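Long-range contacts in uncharacterized protein (Bacteroides vulgatus, PDB 4R8O), which is of unknown function but belongs to the DUF3836 family and folds as a single-layer antiparallel beta sheet built from beta hairpins: residues N7-A12 with F25-T30; V19-I24 with Y35-Y40; E64-I69 with Y82-S87. One frame throughout, in Å; residues are numbered along the deposited sequence.

The three contacts lie along one antiparallel sheet whose seven strands follow one another in chain order. Contacts 1 and 2 share strand 18-28. Contact 1 pairs it with strand 8-15, one of the two outermost strands, and contact 2 pairs it with strand 31-42 on its other side. Their centres are about 13 Å apart, and they touch: N11 O probably takes a hydrogen bond from T23 N, and Y10 packs on I24. Contact 3 is a separate hairpin farther along the sheet. Its centre is about 14 Å from that of contact 2 and about 23 Å from that of contact 1, and it touches neither. The function is unknown, so no site is invoked.

Contact 1 (N7-A12 with F25-T30); sequences NLIYNA and FKMEGT
F25 gives the edge of its ring to I9 and N11 of strand 8-15. I9 O and N11 CB both lie close to the ring plane. I9 O is 3.4 Å from F25 CD1, and N11 CB is 4.1 Å from F25 CE1. The contact with N7-A12 thus uses the ring edge and not a face. Beyond it, F25 also touches L32 and N34 of strand 31-42. The F25 ring sits beside its own backbone N (chi1 -48°). F25 N donates to I9 O at 2.9 Å, so this one oxygen meets both the F25 amide and the edge of its ring. The bond back, from I9 N to F25 O, is 3.0 Å long. I9 and F25 form an antiparallel hydrogen-bonded pair of the first beta hairpin, strands 8-15 and 18-28. The hairpin lies at one margin of the single-layer sheet. Its short strand segments 8-12 and 25-28 run at 125° to each other, far from strictly antiparallel. On the face that carries I9 and F25, selenomethionine M27 also meets I9. The two side chains cross at about a right angle. A bend at the last torsion of M27 (chi3 -57°) turns its methyl back to I9. M27 CE is 3.4 Å from I9 CG1 and equally near I9 CD1. I9 CD1 also lies 3.5 Å from M27 CB. L8 is on the other face, with CD2 3.9 Å from F25 O. K26 makes a cation-pi contact with Y35 of strand 31-42.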
loop_
_atom_site.group_PDB
_atom_site.type_symbol
_atom_site.label_atom_id
_atom_site.label_comp_id
_atom_site.label_asym_id
_atom_site.label_seq_id
_atom_site.Cartn_x
_atom_site.Cartn_y
_atom_site.Cartn_z
ATOM N N ASN A 7 5.404 -18.072 1.310
ATOM C CA ASN A 7 6.640 -17.907 2.029
ATOM C C ASN A 7 6.584 -16.606 2.836
ATOM O O ASN A 7 7.634 -16.103 3.251
ATOM C CB ASN A 7 7.798 -17.904 1.014
ATOM C CG ASN A 7 9.166 -17.910 1.666
ATOM O OD1 ASN A 7 9.318 -18.319 2.816
ATOM N ND2 ASN A 7 10.170 -17.431 0.937
ATOM N N LEU A 8 5.380 -16.036 3.060
ATOM C CA LEU A 8 5.278 -14.688 3.659
ATOM C C LEU A 8 4.628 -14.589 5.028
ATOM O O LEU A 8 3.641 -15.265 5.309
ATOM C CB LEU A 8 4.487 -13.738 2.780
ATOM C CG LEU A 8 4.939 -13.608 1.339
ATOM C CD1 LEU A 8 3.868 -12.845 0.584
ATOM C CD2 LEU A 8 6.298 -12.914 1.264
ATOM N N ILE A 9 5.122 -13.636 5.827
ATOM C CA ILE A 9 4.687 -13.431 7.196
ATOM C C ILE A 9 4.188 -12.005 7.428
ATOM O O ILE A 9 4.844 -11.025 7.061
ATOM C CB ILE A 9 5.833 -13.751 8.153
ATOM C CG1 ILE A 9 6.273 -15.234 7.985
ATOM C CG2 ILE A 9 5.400 -13.509 9.564
ATOM C CD1 ILE A 9 7.489 -15.422 7.096
ATOM N N TYR A 10 3.055 -11.899 8.113
ATOM C CA TYR A 10 2.322 -10.663 8.223
ATOM C C TYR A 10 2.265 -10.139 9.647
ATOM O O TYR A 10 2.014 -10.896 10.586
ATOM C CB TYR A 10 0.907 -10.885 7.699
ATOM C CG TYR A 10 0.906 -11.357 6.246
ATOM C CD1 TYR A 10 1.026 -12.719 5.935
ATOM C CD2 TYR A 10 0.821 -10.450 5.175
ATOM C CE1 TYR A 10 1.049 -13.164 4.615
ATOM C CE2 TYR A 10 0.828 -10.886 3.841
ATOM C CZ TYR A 10 0.941 -12.253 3.559
ATOM O OH TYR A 10 0.967 -12.734 2.235
ATOM N N ASN A 11 2.468 -8.831 9.806
ATOM C CA ASN A 11 2.135 -8.146 11.048
ATOM C C ASN A 11 1.413 -6.831 10.797
ATOM O O ASN A 11 1.950 -5.946 10.108
ATOM C CB ASN A 11 3.359 -7.837 11.855
ATOM C CG ASN A 11 3.007 -7.139 13.149
ATOM O OD1 ASN A 11 2.510 -7.763 14.109
ATOM N ND2 ASN A 11 3.231 -5.836 13.185
ATOM N N ALA A 12 0.257 -6.688 11.447
ATOM C CA ALA A 12 -0.645 -5.568 11.271
ATOM C C ALA A 12 -0.621 -4.645 12.474
ATOM O O ALA A 12 -0.602 -5.099 13.637
ATOM C CB ALA A 12 -2.065 -6.069 11.085
ATOM N N PHE A 25 7.069 -9.837 5.674
ATOM C CA PHE A 25 8.448 -10.242 5.774
ATOM C C PHE A 25 8.638 -11.571 5.067
ATOM O O PHE A 25 7.681 -12.308 4.842
ATOM C CB PHE A 25 8.855 -10.505 7.217
ATOM C CG PHE A 25 8.483 -9.446 8.210
ATOM C CD1 PHE A 25 7.254 -9.497 8.880
ATOM C CD2 PHE A 25 9.420 -8.480 8.618
ATOM C CE1 PHE A 25 6.923 -8.551 9.860
ATOM C CE2 PHE A 25 9.089 -7.546 9.629
ATOM C CZ PHE A 25 7.832 -7.564 10.227
ATOM N N LYS A 26 9.901 -11.878 4.784
ATOM C CA LYS A 26 10.345 -13.232 4.463
ATOM C C LYS A 26 11.097 -13.744 5.701
ATOM O O LYS A 26 11.628 -12.944 6.485
ATOM C CB LYS A 26 11.263 -13.206 3.254
ATOM C CG LYS A 26 10.588 -12.725 1.969
ATOM C CD LYS A 26 11.576 -12.646 0.812
ATOM C CE LYS A 26 10.890 -12.432 -0.533
ATOM N NZ LYS A 26 11.904 -12.351 -1.620
HETATM N N MSE A 27 11.148 -15.064 5.880
HETATM C CA MSE A 27 11.829 -15.650 7.029
HETATM C C MSE A 27 12.759 -16.771 6.707
HETATM O O MSE A 27 12.326 -17.849 6.316
HETATM C CB MSE A 27 10.793 -16.130 8.003
HETATM C CG MSE A 27 11.382 -16.218 9.400
HETATM SE SE MSE A 27 10.142 -17.328 10.425
HETATM C CE MSE A 27 8.516 -16.338 10.216
ATOM N N GLU A 28 14.053 -16.518 6.895
ATOM C CA GLU A 28 15.082 -17.557 6.853
ATOM C C GLU A 28 15.222 -18.161 8.247
ATOM O O GLU A 28 16.015 -17.691 9.064
ATOM C CB GLU A 28 16.416 -16.973 6.372
ATOM C CG GLU A 28 17.492 -18.009 6.088
ATOM C CD GLU A 28 17.157 -18.937 4.926
ATOM O OE1 GLU A 28 16.314 -18.581 4.072
ATOM O OE2 GLU A 28 17.743 -20.039 4.870
ATOM N N GLY A 29 14.428 -19.192 8.527
ATOM C CA GLY A 29 14.499 -19.921 9.803
ATOM C C GLY A 29 13.707 -19.262 10.929
ATOM O O GLY A 29 12.519 -19.527 11.077
ATOM N N THR A 30 14.376 -18.435 11.737
ATOM C CA THR A 30 13.728 -17.602 12.779
ATOM C C THR A 30 13.910 -16.080 12.581
ATOM O O THR A 30 13.194 -15.276 13.198
ATOM C CB THR A 30 14.214 -18.028 14.189
ATOM O OG1 THR A 30 13.403 -17.423 15.208
ATOM C CG2 THR A 30 15.693 -17.657 14.431
#

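Contact 2 (V19-I24 with Y35-Y40); sequences VVSETI and YMKHNY
Y40 sets its ring beside V19, S21 and E22. The two strands form the second beta hairpin of the single-layer sheet and run almost exactly antiparallel, at 174°. The closely packed face carries E22, I24, M36 and H38, with Y40 at its end. Y40 CG lies beside the backbone N and anti to the carbonyl carbon (chi1 -56°), which swings the ring along the V19-E22 strand. The ring turns its edge to S21 N and E22 CB, and Y40 CD2 is 3.4 Å from V19 O. Beside it, E22 lies alongside H38, pointing the same way, its carboxylate plane 65° from the imidazole. I24 CD1 meets the edge of that imidazole, 4.0 Å from H38 CD2, while H38 ND1 is hydrogen-bonded to D51. An alanine in place of Y40 would probably leave V19 O and E22 CB without the ring edge beside them and open a gap at this end. The opposite face, with S21, T23, K37 and N39, is more thinly packed. S21 OG reaches N39 OD1 by a weak hydrogen bond of 3.5 Å, and N39 ND2 is held by Q54. The extended K37 chain passes with CG 4.0 Å from T23 OG1. The backbone ladder joins the two strands, with H38 N donating to E22 O at 2.8 Å. At the exposed Y35 end a classic beta bulge sets Y35 and M36 both against I24. There I24 O accepts two bonds, from Y35 N at 3.0 Å within the carbonyl plane and from M36 N at 3.2 Å, with this second donor above the plane.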
loop_
_atom_site.group_PDB
_atom_site.type_symbol
_atom_site.label_atom_id
_atom_site.label_comp_id
_atom_site.label_asym_id
_atom_site.label_seq_id
_atom_site.Cartn_x
_atom_site.Cartn_y
_atom_site.Cartn_z
ATOM N N VAL A 19 -6.754 -1.352 10.721
ATOM C CA VAL A 19 -5.369 -1.501 10.308
ATOM C C VAL A 19 -4.809 -0.315 9.515
ATOM O O VAL A 19 -5.175 -0.096 8.380
ATOM C CB VAL A 19 -5.141 -2.806 9.504
ATOM C CG1 VAL A 19 -5.360 -4.008 10.397
ATOM C CG2 VAL A 19 -6.044 -2.928 8.283
ATOM N N VAL A 20 -3.899 0.433 10.132
ATOM C CA VAL A 20 -3.282 1.639 9.559
ATOM C C VAL A 20 -2.064 1.260 8.757
ATOM O O VAL A 20 -1.576 2.030 7.939
ATOM C CB VAL A 20 -2.860 2.607 10.698
ATOM C CG1 VAL A 20 -2.180 3.888 10.184
ATOM C CG2 VAL A 20 -4.086 2.962 11.507
ATOM N N SER A 21 -1.540 0.088 9.035
ATOM C CA SER A 21 -0.356 -0.379 8.387
ATOM C C SER A 21 -0.239 -1.884 8.523
ATOM O O SER A 21 -0.756 -2.479 9.477
ATOM C CB SER A 21 0.860 0.278 9.029
ATOM O OG SER A 21 2.076 -0.281 8.542
ATOM N N GLU A 22 0.493 -2.475 7.592
ATOM C CA GLU A 22 0.817 -3.885 7.660
ATOM C C GLU A 22 2.191 -4.134 7.053
ATOM O O GLU A 22 2.523 -3.589 6.016
ATOM C CB GLU A 22 -0.227 -4.651 6.916
ATOM C CG GLU A 22 -0.142 -6.127 7.148
ATOM C CD GLU A 22 -0.855 -6.893 6.087
ATOM O OE1 GLU A 22 -0.459 -6.761 4.914
ATOM O OE2 GLU A 22 -1.803 -7.616 6.423
ATOM N N THR A 23 2.968 -4.987 7.684
ATOM C CA THR A 23 4.319 -5.261 7.239
ATOM C C THR A 23 4.385 -6.737 6.828
ATOM O O THR A 23 3.791 -7.603 7.471
ATOM C CB THR A 23 5.295 -4.923 8.348
ATOM O OG1 THR A 23 5.027 -3.597 8.820
ATOM C CG2 THR A 23 6.707 -4.972 7.851
ATOM N N ILE A 24 5.104 -7.001 5.743
ATOM C CA ILE A 24 5.240 -8.356 5.211
ATOM C C ILE A 24 6.723 -8.641 5.213
ATOM O O ILE A 24 7.540 -7.770 4.855
ATOM C CB ILE A 24 4.605 -8.541 3.815
ATOM C CG1 ILE A 24 3.165 -8.001 3.814
ATOM C CG2 ILE A 24 4.562 -10.017 3.434
ATOM C CD1 ILE A 24 2.556 -7.807 2.433
ATOM N N TYR A 35 10.187 -7.048 3.759
ATOM C CA TYR A 35 9.910 -7.212 2.335
ATOM C C TYR A 35 9.017 -6.162 1.690
ATOM O O TYR A 35 9.395 -5.549 0.680
ATOM C CB TYR A 35 9.298 -8.567 2.132
ATOM C CG TYR A 35 9.056 -8.890 0.708
ATOM C CD1 TYR A 35 10.069 -8.739 -0.253
ATOM C CD2 TYR A 35 7.823 -9.362 0.298
ATOM C CE1 TYR A 35 9.846 -9.049 -1.575
ATOM C CE2 TYR A 35 7.599 -9.698 -1.024
ATOM C CZ TYR A 35 8.611 -9.543 -1.953
ATOM O OH TYR A 35 8.389 -9.857 -3.264
HETATM N N MSE A 36 7.842 -5.974 2.270
HETATM C CA MSE A 36 6.903 -4.976 1.799
HETATM C C MSE A 36 6.126 -4.382 2.952
HETATM O O MSE A 36 5.918 -5.037 3.952
HETATM C CB MSE A 36 6.094 -5.748 0.757
HETATM C CG MSE A 36 4.857 -5.011 0.311
HETATM SE SE MSE A 36 4.296 -5.363 -1.538
HETATM C CE MSE A 36 2.896 -4.139 -1.093
ATOM N N LYS A 37 5.659 -3.146 2.812
ATOM C CA LYS A 37 4.882 -2.462 3.876
ATOM C C LYS A 37 3.737 -1.748 3.227
ATOM O O LYS A 37 3.932 -1.006 2.259
ATOM C CB LYS A 37 5.764 -1.454 4.592
ATOM C CG LYS A 37 5.186 -0.881 5.881
ATOM C CD LYS A 37 6.152 0.128 6.457
ATOM C CE LYS A 37 5.587 0.818 7.681
ATOM N NZ LYS A 37 6.184 2.166 7.849
ATOM N N HIS A 38 2.535 -1.991 3.724
ATOM C CA HIS A 38 1.349 -1.340 3.189
ATOM C C HIS A 38 0.915 -0.294 4.194
ATOM O O HIS A 38 0.680 -0.625 5.343
ATOM C CB HIS A 38 0.215 -2.315 3.060
ATOM C CG HIS A 38 0.257 -3.180 1.849
ATOM N ND1 HIS A 38 -0.103 -2.715 0.607
ATOM C CD2 HIS A 38 0.492 -4.509 1.706
ATOM C CE1 HIS A 38 -0.067 -3.716 -0.258
ATOM N NE2 HIS A 38 0.288 -4.820 0.384
ATOM N N ASN A 39 0.777 0.947 3.776
ATOM C CA ASN A 39 0.284 2.012 4.671
ATOM C C ASN A 39 -1.081 2.409 4.144
ATOM O O ASN A 39 -1.199 2.768 2.992
ATOM C CB ASN A 39 1.260 3.155 4.626
ATOM C CG ASN A 39 2.674 2.717 5.039
ATOM O OD1 ASN A 39 2.856 2.108 6.110
ATOM N ND2 ASN A 39 3.673 2.996 4.199
ATOM N N TYR A 40 -2.106 2.293 4.991
ATOM C CA TYR A 40 -3.501 2.522 4.636
ATOM C C TYR A 40 -4.069 3.813 5.245
ATOM O O TYR A 40 -3.711 4.143 6.359
ATOM C CB TYR A 40 -4.334 1.382 5.207
ATOM C CG TYR A 40 -3.889 0.041 4.771
ATOM C CD1 TYR A 40 -4.117 -0.384 3.480
ATOM C CD2 TYR A 40 -3.263 -0.828 5.656
ATOM C CE1 TYR A 40 -3.717 -1.646 3.063
ATOM C CE2 TYR A 40 -2.852 -2.090 5.265
ATOM C CZ TYR A 40 -3.079 -2.498 3.964
ATOM O OH TYR A 40 -2.659 -3.737 3.549
#

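Contact 3 (E64-I69 with Y82-S87); sequences ENNLCI and YYKWNS
W85 lays its indole against N65, and these two residues with Y83 give up the most surface here. N65 CB sits over one face of the indole, 3.7 Å from the centroid of the five-membered ring. It lies 20° off the ring normal, a CH-pi contact. The N65 amide is turned 45° from the indole plane, and its ND2 lies near CE3 and CZ3 of the six-membered ring. W85 holds CG anti to its N (chi1 -179°), which carries the ring across the strand gap toward N65. N65 OD1 is hydrogen-bonded to Q54 NE2. Backbone bonding supports the pair, since W85 N donates to N66 O at 2.9 Å. Y83 is placed differently. It pairs with C68 as an antiparallel hydrogen-bonded pair, and Y83 N reaches C68 O at 2.8 Å. Its ring edge, at CD1, lies 3.6 Å from the same oxygen. Y83 CB and C68 CB are 4.3 Å apart, so the aliphatic roots of the two side chains also meet. The return bond from C68 N to Y83 O is 3.1 Å long and more bent. On the other face of the sheet K84 folds round so that NZ donates to N66 OD1 at 2.9 Å, approaching almost straight on the C=O direction. The contact lies along the arms of the hairpin of strands 62-73 and 78-86. Strand 48-57 lies on one side of it, where L67 is hydrogen-bonded through its backbone to A53. Strand 91-102 lies on the other, where Y92 meets W85 edge-to-face and L94 touches Y83.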
loop_
_atom_site.group_PDB
_atom_site.type_symbol
_atom_site.label_atom_id
_atom_site.label_comp_id
_atom_site.label_asym_id
_atom_site.label_seq_id
_atom_site.Cartn_x
_atom_site.Cartn_y
_atom_site.Cartn_z
ATOM N N GLU A 64 11.259 1.974 0.294
ATOM C CA GLU A 64 11.168 2.787 -0.952
ATOM C C GLU A 64 9.757 2.799 -1.563
ATOM O O GLU A 64 9.141 1.738 -1.771
ATOM C CB GLU A 64 12.189 2.313 -1.985
ATOM C CG GLU A 64 13.618 2.331 -1.468
ATOM C CD GLU A 64 14.663 2.059 -2.535
ATOM O OE1 GLU A 64 14.306 1.536 -3.614
ATOM O OE2 GLU A 64 15.863 2.320 -2.272
ATOM N N ASN A 65 9.267 3.998 -1.870
ATOM C CA ASN A 65 7.930 4.159 -2.452
ATOM C C ASN A 65 7.863 3.471 -3.795
ATOM O O ASN A 65 8.828 3.500 -4.541
ATOM C CB ASN A 65 7.586 5.630 -2.575
ATOM C CG ASN A 65 7.370 6.270 -1.225
ATOM O OD1 ASN A 65 8.197 6.134 -0.329
ATOM N ND2 ASN A 65 6.273 6.955 -1.063
ATOM N N ASN A 66 6.763 2.784 -4.073
ATOM C CA ASN A 66 6.657 2.022 -5.331
ATOM C C ASN A 66 5.315 2.270 -6.006
ATOM O O ASN A 66 5.234 2.986 -6.989
ATOM C CB ASN A 66 6.929 0.514 -5.074
ATOM C CG ASN A 66 6.651 -0.354 -6.305
ATOM O OD1 ASN A 66 6.919 0.053 -7.439
ATOM N ND2 ASN A 66 6.091 -1.534 -6.093
ATOM N N LEU A 67 4.277 1.669 -5.442
ATOM C CA LEU A 67 2.919 1.715 -5.946
ATOM C C LEU A 67 2.026 2.299 -4.893
ATOM O O LEU A 67 2.353 2.255 -3.702
ATOM C CB LEU A 67 2.424 0.296 -6.266
ATOM C CG LEU A 67 3.120 -0.379 -7.458
ATOM C CD1 LEU A 67 2.710 -1.853 -7.632
ATOM C CD2 LEU A 67 2.867 0.393 -8.752
ATOM N N CYS A 68 0.880 2.808 -5.334
ATOM C CA CYS A 68 -0.126 3.408 -4.437
ATOM C C CYS A 68 -1.452 3.341 -5.150
ATOM O O CYS A 68 -1.554 3.743 -6.298
ATOM C CB CYS A 68 0.223 4.842 -4.179
ATOM S SG CYS A 68 -0.730 5.634 -2.886
ATOM N N ILE A 69 -2.435 2.785 -4.476
ATOM C CA ILE A 69 -3.783 2.649 -4.971
ATOM C C ILE A 69 -4.693 3.566 -4.171
ATOM O O ILE A 69 -4.532 3.680 -2.957
ATOM C CB ILE A 69 -4.319 1.261 -4.702
ATOM C CG1 ILE A 69 -3.326 0.190 -5.191
ATOM C CG2 ILE A 69 -5.664 1.099 -5.379
ATOM C CD1 ILE A 69 -3.654 -1.214 -4.704
ATOM N N TYR A 82 -4.447 3.758 -9.895
ATOM C CA TYR A 82 -3.138 3.221 -9.562
ATOM C C TYR A 82 -2.098 4.237 -9.894
ATOM O O TYR A 82 -2.105 4.795 -11.000
ATOM C CB TYR A 82 -2.885 1.951 -10.404
ATOM C CG TYR A 82 -3.893 0.855 -10.145
ATOM C CD1 TYR A 82 -5.074 0.741 -10.900
ATOM C CD2 TYR A 82 -3.672 -0.078 -9.158
ATOM C CE1 TYR A 82 -6.009 -0.286 -10.632
ATOM C CE2 TYR A 82 -4.570 -1.110 -8.911
ATOM C CZ TYR A 82 -5.733 -1.204 -9.628
ATOM O OH TYR A 82 -6.587 -2.222 -9.286
ATOM N N TYR A 83 -1.156 4.441 -8.979
ATOM C CA TYR A 83 -0.116 5.449 -9.167
ATOM C C TYR A 83 1.212 4.780 -9.042
ATOM O O TYR A 83 1.363 3.860 -8.234
ATOM C CB TYR A 83 -0.236 6.502 -8.065
ATOM C CG TYR A 83 -1.477 7.379 -8.124
ATOM C CD1 TYR A 83 -2.695 6.899 -7.733
ATOM C CD2 TYR A 83 -1.394 8.740 -8.503
ATOM C CE1 TYR A 83 -3.842 7.708 -7.773
ATOM C CE2 TYR A 83 -2.508 9.562 -8.512
ATOM C CZ TYR A 83 -3.708 9.062 -8.159
ATOM O OH TYR A 83 -4.788 9.906 -8.210
ATOM N N LYS A 84 2.199 5.231 -9.809
ATOM C CA LYS A 84 3.565 4.719 -9.652
ATOM C C LYS A 84 4.456 5.856 -9.213
ATOM O O LYS A 84 4.256 7.009 -9.625
ATOM C CB LYS A 84 4.073 4.079 -10.946
ATOM C CG LYS A 84 5.393 3.334 -10.765
ATOM C CD LYS A 84 5.548 2.098 -11.676
ATOM C CE LYS A 84 6.257 0.907 -10.996
ATOM N NZ LYS A 84 7.388 1.199 -10.055
ATOM N N TRP A 85 5.399 5.534 -8.332
ATOM C CA TRP A 85 6.347 6.510 -7.795
ATOM C C TRP A 85 7.414 6.822 -8.836
ATOM O O TRP A 85 7.940 5.915 -9.467
ATOM C CB TRP A 85 7.027 5.928 -6.536
ATOM C CG TRP A 85 7.988 6.866 -5.913
ATOM C CD1 TRP A 85 9.353 6.824 -6.000
ATOM C CD2 TRP A 85 7.668 8.021 -5.135
ATOM N NE1 TRP A 85 9.907 7.881 -5.300
ATOM C CE2 TRP A 85 8.891 8.627 -4.758
ATOM C CE3 TRP A 85 6.473 8.601 -4.711
ATOM C CZ2 TRP A 85 8.945 9.798 -3.995
ATOM C CZ3 TRP A 85 6.517 9.789 -3.935
ATOM C CH2 TRP A 85 7.748 10.360 -3.584
ATOM N N ASN A 86 7.761 8.087 -9.007
ATOM C CA ASN A 86 8.904 8.423 -9.820
ATOM C C ASN A 86 9.923 9.155 -8.999
ATOM O O ASN A 86 9.638 10.198 -8.413
ATOM C CB ASN A 86 8.546 9.228 -11.047
ATOM C CG ASN A 86 9.776 9.617 -11.854
ATOM O OD1 ASN A 86 10.923 9.399 -11.429
ATOM N ND2 ASN A 86 9.556 10.202 -13.009
ATOM N N SER A 87 11.136 8.619 -9.055
ATOM C CA SER A 87 12.249 9.111 -8.283
ATOM C C SER A 87 12.620 10.524 -8.654
ATOM O O SER A 87 12.552 11.425 -7.808
ATOM C CB SER A 87 13.437 8.188 -8.457
ATOM O OG SER A 87 13.130 6.946 -7.852
#